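Local coordinates for protein hydrolase, isochorismatase family (Pseudomonas putida, PDB 4L07) that probably hydrolyses maleamate to maleate and ammonia, as a maleamate amidase of the isochorismatase-like hydrolase family, at residues G32-Q37 against E100-T105; P81-E84 against G88-A91. One frame throughout, in Å; residues are numbered along the deposited sequence.

Contact 1. Residues G32-Q37 against E100-T105; sequences GFTDLQ and EIDMAT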
ATOM      1  N   GLY A  32      -4.898  -2.939  26.353  1.00 20.92           N
ATOM      2  CA  GLY A  32      -5.351  -1.561  26.145  1.00 20.78           C
ATOM      3  C   GLY A  32      -6.796  -1.469  25.683  1.00 20.40           C
ATOM      4  O   GLY A  32      -7.480  -0.482  25.961  1.00 21.47           O
ATOM      5  N   PHE A  33      -7.256  -2.508  24.991  1.00 20.54           N
ATOM      6  CA  PHE A  33      -8.616  -2.568  24.476  1.00 20.32           C
ATOM      7  C   PHE A  33      -9.532  -3.527  25.250  1.00 21.02           C
ATOM      8  O   PHE A  33     -10.739  -3.488  25.060  1.00 21.87           O
ATOM      9  CB  PHE A  33      -8.611  -2.913  22.982  1.00 20.19           C
ATOM     10  CG  PHE A  33      -7.957  -1.859  22.131  1.00 20.17           C
ATOM     11  CD1 PHE A  33      -8.644  -0.699  21.790  1.00 20.03           C
ATOM     12  CD2 PHE A  33      -6.644  -2.013  21.688  1.00 20.66           C
ATOM     13  CE1 PHE A  33      -8.040   0.286  21.021  1.00 20.06           C
ATOM     14  CE2 PHE A  33      -6.035  -1.030  20.918  1.00 20.02           C
ATOM     15  CZ  PHE A  33      -6.734   0.121  20.586  1.00 20.07           C
ATOM     16  N   THR A  34      -8.965  -4.366  26.122  1.00 21.54           N
ATOM     17  CA  THR A  34      -9.750  -5.422  26.792  1.00 22.39           C
ATOM     18  C   THR A  34      -9.742  -5.363  28.323  1.00 22.88           C
ATOM     19  O   THR A  34     -10.548  -6.048  28.966  1.00 23.89           O
ATOM     20  CB  THR A  34      -9.275  -6.833  26.391  1.00 22.06           C
ATOM     21  OG1 THR A  34      -7.923  -7.016  26.829  1.00 21.69           O
ATOM     22  CG2 THR A  34      -9.348  -7.025  24.875  1.00 21.95           C
ATOM     23  N   ASP A  35      -8.817  -4.600  28.904  1.00 23.31           N
ATOM     24  CA  ASP A  35      -8.737  -4.473  30.370  1.00 24.50           C
ATOM     25  C   ASP A  35      -9.304  -3.133  30.833  1.00 24.29           C
ATOM     26  O   ASP A  35      -8.703  -2.082  30.612  1.00 24.05           O
ATOM     27  CB  ASP A  35      -7.285  -4.651  30.843  1.00 24.47           C
ATOM     28  CG  ASP A  35      -7.143  -4.642  32.363  1.00 25.65           C
ATOM     29  OD1 ASP A  35      -8.030  -4.102  33.060  1.00 25.42           O
ATOM     30  OD2 ASP A  35      -6.117  -5.173  32.851  1.00 26.02           O
ATOM     31  N   LEU A  36     -10.452  -3.175  31.511  1.00 25.27           N
ATOM     32  CA  LEU A  36     -11.206  -1.958  31.838  1.00 25.15           C
ATOM     33  C   LEU A  36     -10.495  -0.923  32.725  1.00 25.13           C
ATOM     34  O   LEU A  36     -11.022   0.169  32.947  1.00 24.67           O
ATOM     35  CB  LEU A  36     -12.594  -2.311  32.399  1.00 25.98           C
ATOM     36  CG  LEU A  36     -13.579  -2.936  31.397  1.00 26.81           C
ATOM     37  CD1 LEU A  36     -14.750  -3.591  32.114  1.00 29.05           C
ATOM     38  CD2 LEU A  36     -14.080  -1.921  30.375  1.00 27.56           C
ATOM     39  N   GLN A  37      -9.303  -1.255  33.218  1.00 24.97           N
ATOM     40  CA  GLN A  37      -8.500  -0.288  33.965  1.00 25.81           C
ATOM     41  C   GLN A  37      -7.977   0.816  33.046  1.00 25.64           C
ATOM     42  O   GLN A  37      -7.642   1.909  33.503  1.00 25.88           O
ATOM     43  CB  GLN A  37      -7.343  -0.969  34.706  1.00 26.92           C
ATOM     44  CG  GLN A  37      -6.236  -1.507  33.815  1.00 27.70           C
ATOM     45  CD  GLN A  37      -5.007  -1.902  34.602  1.00 29.03           C
ATOM     46  OE1 GLN A  37      -4.339  -1.056  35.195  1.00 30.25           O
ATOM     47  NE2 GLN A  37      -4.693  -3.189  34.600  1.00 29.33           N
ATOM     48  N   GLU A 100       0.311  -5.507  24.935  1.00 27.16           N
ATOM     49  CA  GLU A 100       0.389  -6.963  25.028  1.00 27.48           C
ATOM     50  C   GLU A 100      -0.956  -7.603  24.727  1.00 25.83           C
ATOM     51  O   GLU A 100      -1.999  -7.093  25.155  1.00 24.45           O
ATOM     52  CB  GLU A 100       0.860  -7.379  26.428  1.00 30.48           C
ATOM     53  CG  GLU A 100       2.312  -7.036  26.721  1.00 34.69           C
ATOM     54  CD  GLU A 100       3.286  -7.914  25.952  1.00 39.00           C
ATOM     55  OE1 GLU A 100       4.231  -7.362  25.351  1.00 42.75           O
ATOM     56  OE2 GLU A 100       3.106  -9.155  25.937  1.00 42.69           O
ATOM     57  N   ILE A 101      -0.921  -8.720  24.006  1.00 24.14           N
ATOM     58  CA  ILE A 101      -2.127  -9.458  23.648  1.00 24.11           C
ATOM     59  C   ILE A 101      -2.700 -10.073  24.920  1.00 24.59           C
ATOM     60  O   ILE A 101      -1.967 -10.671  25.707  1.00 24.00           O
ATOM     61  CB  ILE A 101      -1.843 -10.544  22.579  1.00 24.16           C
ATOM     62  CG1 ILE A 101      -1.232  -9.921  21.304  1.00 24.14           C
ATOM     63  CG2 ILE A 101      -3.101 -11.338  22.239  1.00 24.17           C
ATOM     64  CD1 ILE A 101      -2.061  -8.814  20.669  1.00 23.66           C
ATOM     65  N   ASP A 102      -4.001  -9.897  25.124  1.00 24.62           N
ATOM     66  CA  ASP A 102      -4.674 -10.431  26.306  1.00 24.86           C
ATOM     67  C   ASP A 102      -4.583 -11.963  26.327  1.00 25.76           C
ATOM     68  O   ASP A 102      -4.924 -12.628  25.349  1.00 24.33           O
ATOM     69  CB  ASP A 102      -6.131  -9.956  26.332  1.00 24.71           C
ATOM     70  CG  ASP A 102      -6.809 -10.193  27.673  1.00 24.90           C
ATOM     71  OD1 ASP A 102      -6.555 -11.245  28.291  1.00 25.38           O
ATOM     72  OD2 ASP A 102      -7.602  -9.326  28.102  1.00 24.62           O
ATOM     73  N   MET A 103      -4.119 -12.516  27.450  1.00 27.01           N
ATOM     74  CA  MET A 103      -3.954 -13.969  27.580  1.00 28.57           C
ATOM     75  C   MET A 103      -5.257 -14.763  27.434  1.00 27.20           C
ATOM     76  O   MET A 103      -5.224 -15.945  27.098  1.00 27.57           O
ATOM     77  CB  MET A 103      -3.234 -14.335  28.889  1.00 30.92           C
ATOM     78  CG  MET A 103      -1.716 -14.198  28.835  1.00 34.77           C
ATOM     79  SD  MET A 103      -0.903 -15.072  27.468  1.00 39.84           S
ATOM     80  CE  MET A 103      -1.179 -16.796  27.884  1.00 37.54           C
ATOM     81  N   ALA A 104      -6.395 -14.103  27.668  1.00 26.87           N
ATOM     82  CA  ALA A 104      -7.717 -14.717  27.512  1.00 25.71           C
ATOM     83  C   ALA A 104      -8.014 -15.166  26.078  1.00 25.58           C
ATOM     84  O   ALA A 104      -8.920 -15.967  25.849  1.00 24.99           O
ATOM     85  CB  ALA A 104      -8.808 -13.772  28.015  1.00 24.99           C
ATOM     86  N   THR A 105      -7.248 -14.651  25.117  1.00 24.88           N
ATOM     87  CA  THR A 105      -7.372 -15.066  23.722  1.00 24.44           C
ATOM     88  C   THR A 105      -6.761 -16.450  23.505  1.00 24.75           C
ATOM     89  O   THR A 105      -7.017 -17.090  22.486  1.00 24.91           O
ATOM     90  CB  THR A 105      -6.634 -14.104  22.779  1.00 23.46           C
ATOM     91  OG1 THR A 105      -5.232 -14.133  23.078  1.00 23.35           O
ATOM     92  CG2 THR A 105      -7.166 -12.690  22.932  1.00 23.39           C
TER
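Thr34 and Asp102 are the pair that meets across the contact: the hydroxyl OG1 of Thr34 lies 2.7 Å from the carboxylate oxygen OD2 of Asp102, a hydrogen-bonding distance. OG1 of Thr34 also lies at hydrogen-bonding distance from the carbonyl oxygen of Ser30, four residues earlier and just ahead of helix 31-34. With chi1 at 63°, OG1 sits between the backbone N and the carbonyl carbon of Thr34, which sets the hydroxyl between the Asp102 carboxylate and the Ser30 carbonyl. Met48 of helix 45-60 packs against both side chains.

Behind this pair, the carboxylate is held from its other oxygen. Ala104 N donates to Asp102 OD1 over 2.9 Å, on the anti side and 30° out of the carboxylate plane, which closes an Asx turn. The carbonyl of Asp102 takes two bonds from Thr105, from its N at 3.1 Å and from OG1 at 2.7 Å. On the helix side, Asp35 OD1 accepts from Gln37 N at 3.1 Å and forms a second Asx turn, while Arg97 makes a salt bridge to OD2. The C-terminal end of helix 31-34 is thus tied to the loop that runs toward strand 112-116 in the isochorismatase-like alpha/beta fold.

Contact 2. Residues P81-E84 against G88-A91; sequences PWLE and GMAA
Met89 reaches back over the short turn to Trp82 and Leu83, and nearly all of the contact is apolar. Its side chain passes obliquely by the benzo part of the indole, where CG comes to 3.6 Å from Trp82 CH2 and CE to 3.8 Å from the same carbon. A bend at chi2 (-65°) turns the thioether along this end of the ring. The sulfur makes a Met-aromatic contact: Met89 SD stands 4.8 Å from the centroid of the six-membered ring of Trp82, 52° off its normal, so neither squarely above the ring nor in its plane.

Leu83 meets the root of the methionine, crossing it at about a right angle. Its CD1 methyl presses to 3.3 Å from Met89 CB, tighter than usual van der Waals contact, and lies 4.0 Å from Ala90 N.

Both segments lie on the long excursion between strands 65-70 and 112-116 of the parallel sheet of this isochorismatase-like alpha/beta fold: 81-84 on helix 82-85, 88-91 on the 3-10 segment after it. Backbone bonds shape each piece, Glu84 N to Pro81 O at 3.0 Å and Ala91 N to Gly88 O at 3.3 Å.

Tyr72 of the same chain touches both Trp82 and Leu83. A second subunit packs Val158 on Trp82 and Phe12 on Met89, and its Lys163 forms a salt bridge with Glu84. A bound sulfate, probably from the crystallisation liquor, lies about 3 Å from the Met89 side chain.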
ATOM      1  N   PRO A  81      -1.385  11.916  12.356  1.00 20.35           N
ATOM      2  CA  PRO A  81      -2.563  12.722  12.672  1.00 20.36           C
ATOM      3  C   PRO A  81      -3.743  11.938  13.251  1.00 20.31           C
ATOM      4  O   PRO A  81      -4.611  12.547  13.862  1.00 20.76           O
ATOM      5  CB  PRO A  81      -2.932  13.371  11.331  1.00 20.48           C
ATOM      6  CG  PRO A  81      -2.332  12.481  10.300  1.00 20.55           C
ATOM      7  CD  PRO A  81      -1.064  11.953  10.915  1.00 20.49           C
ATOM      8  N   TRP A  82      -3.780  10.614  13.082  1.00 19.78           N
ATOM      9  CA  TRP A  82      -4.837   9.834  13.733  1.00 19.73           C
ATOM     10  C   TRP A  82      -4.838  10.043  15.230  1.00 20.45           C
ATOM     11  O   TRP A  82      -5.902  10.082  15.861  1.00 20.11           O
ATOM     12  CB  TRP A  82      -4.749   8.352  13.376  1.00 19.88           C
ATOM     13  CG  TRP A  82      -5.892   7.551  13.945  1.00 19.96           C
ATOM     14  CD1 TRP A  82      -7.258   7.804  13.810  1.00 19.97           C
ATOM     15  CD2 TRP A  82      -5.803   6.333  14.749  1.00 20.02           C
ATOM     16  NE1 TRP A  82      -7.999   6.857  14.474  1.00 19.74           N
ATOM     17  CE2 TRP A  82      -7.185   5.942  15.055  1.00 20.25           C
ATOM     18  CE3 TRP A  82      -4.755   5.554  15.234  1.00 19.98           C
ATOM     19  CZ2 TRP A  82      -7.481   4.821  15.820  1.00 20.31           C
ATOM     20  CZ3 TRP A  82      -5.067   4.421  15.998  1.00 20.39           C
ATOM     21  CH2 TRP A  82      -6.398   4.065  16.282  1.00 20.42           C
ATOM     22  N   LEU A  83      -3.647  10.212  15.802  1.00 21.03           N
ATOM     23  CA  LEU A  83      -3.495  10.412  17.252  1.00 21.84           C
ATOM     24  C   LEU A  83      -3.919  11.803  17.738  1.00 22.29           C
ATOM     25  O   LEU A  83      -4.087  12.016  18.946  1.00 22.47           O
ATOM     26  CB  LEU A  83      -2.064  10.086  17.702  1.00 23.17           C
ATOM     27  CG  LEU A  83      -1.545   8.648  17.573  1.00 24.48           C
ATOM     28  CD1 LEU A  83      -2.550   7.628  18.083  1.00 24.34           C
ATOM     29  CD2 LEU A  83      -1.185   8.325  16.137  1.00 25.91           C
ATOM     30  N   GLU A  84      -4.089  12.743  16.806  1.00 22.14           N
ATOM     31  CA  GLU A  84      -4.704  14.035  17.123  1.00 22.36           C
ATOM     32  C   GLU A  84      -6.201  13.858  17.411  1.00 22.41           C
ATOM     33  O   GLU A  84      -6.711  14.383  18.406  1.00 21.95           O
ATOM     34  CB  GLU A  84      -4.479  15.041  15.990  1.00 23.69           C
ATOM     35  CG  GLU A  84      -5.208  16.367  16.166  1.00 24.69           C
ATOM     36  CD  GLU A  84      -4.976  17.318  15.008  1.00 25.52           C
ATOM     37  OE1 GLU A  84      -5.112  16.893  13.843  1.00 26.09           O
ATOM     38  OE2 GLU A  84      -4.653  18.495  15.262  1.00 25.64           O
ATOM     39  N   GLY A  88      -6.382   9.047  22.910  1.00 21.33           N
ATOM     40  CA  GLY A  88      -6.261   7.926  23.849  1.00 21.50           C
ATOM     41  C   GLY A  88      -5.307   6.853  23.359  1.00 22.23           C
ATOM     42  O   GLY A  88      -4.680   6.143  24.148  1.00 21.44           O
ATOM     43  N   MET A  89      -5.183   6.750  22.038  1.00 21.53           N
ATOM     44  CA  MET A  89      -4.311   5.758  21.426  1.00 21.77           C
ATOM     45  C   MET A  89      -2.826   5.996  21.709  1.00 21.99           C
ATOM     46  O   MET A  89      -2.018   5.074  21.600  1.00 22.49           O
ATOM     47  CB  MET A  89      -4.565   5.688  19.915  1.00 22.47           C
ATOM     48  CG  MET A  89      -6.013   5.382  19.563  1.00 22.53           C
ATOM     49  SD  MET A  89      -6.546   3.748  20.097  1.00 23.30           S
ATOM     50  CE  MET A  89      -8.275   3.816  19.629  1.00 23.14           C
ATOM     51  N   ALA A  90      -2.470   7.222  22.076  1.00 22.66           N
ATOM     52  CA  ALA A  90      -1.072   7.556  22.365  1.00 23.95           C
ATOM     53  C   ALA A  90      -0.523   6.804  23.586  1.00 24.60           C
ATOM     54  O   ALA A  90       0.693   6.722  23.771  1.00 24.55           O
ATOM     55  CB  ALA A  90      -0.906   9.062  22.531  1.00 24.82           C
ATOM     56  N   ALA A  91      -1.421   6.251  24.405  1.00 24.08           N
ATOM     57  CA  ALA A  91      -1.035   5.457  25.579  1.00 24.48           C
ATOM     58  C   ALA A  91      -0.470   4.078  25.219  1.00 24.87           C
ATOM     59  O   ALA A  91       0.158   3.413  26.053  1.00 24.76           O
ATOM     60  CB  ALA A  91      -2.224   5.319  26.531  1.00 23.80           C
TER

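In the fold
Contact 2 is nested in the chain between the two halves of contact 1: 32-37 comes first, then 81-84 and 88-91, and 100-105 last. Their centres are about 19 Å apart, yet they meet where Phe33 CZ packs 3.7 Å from Met89 SD, joining helix 31-34 to the 3-10 turn. The centre of contact 1 lies about 14 Å from the centre of the chain, close to strand 65-70, whereas that of contact 2 is about 20 Å out, on the excursion leading from that strand to 112-116, an outermost strand of the sheet within this chain. Contact 1 touches no other chain of the four-chain assembly; contact 2 abuts a second subunit, so the excursion packs against its own subunit near helix 31-34 and, further out, against a neighbouring one.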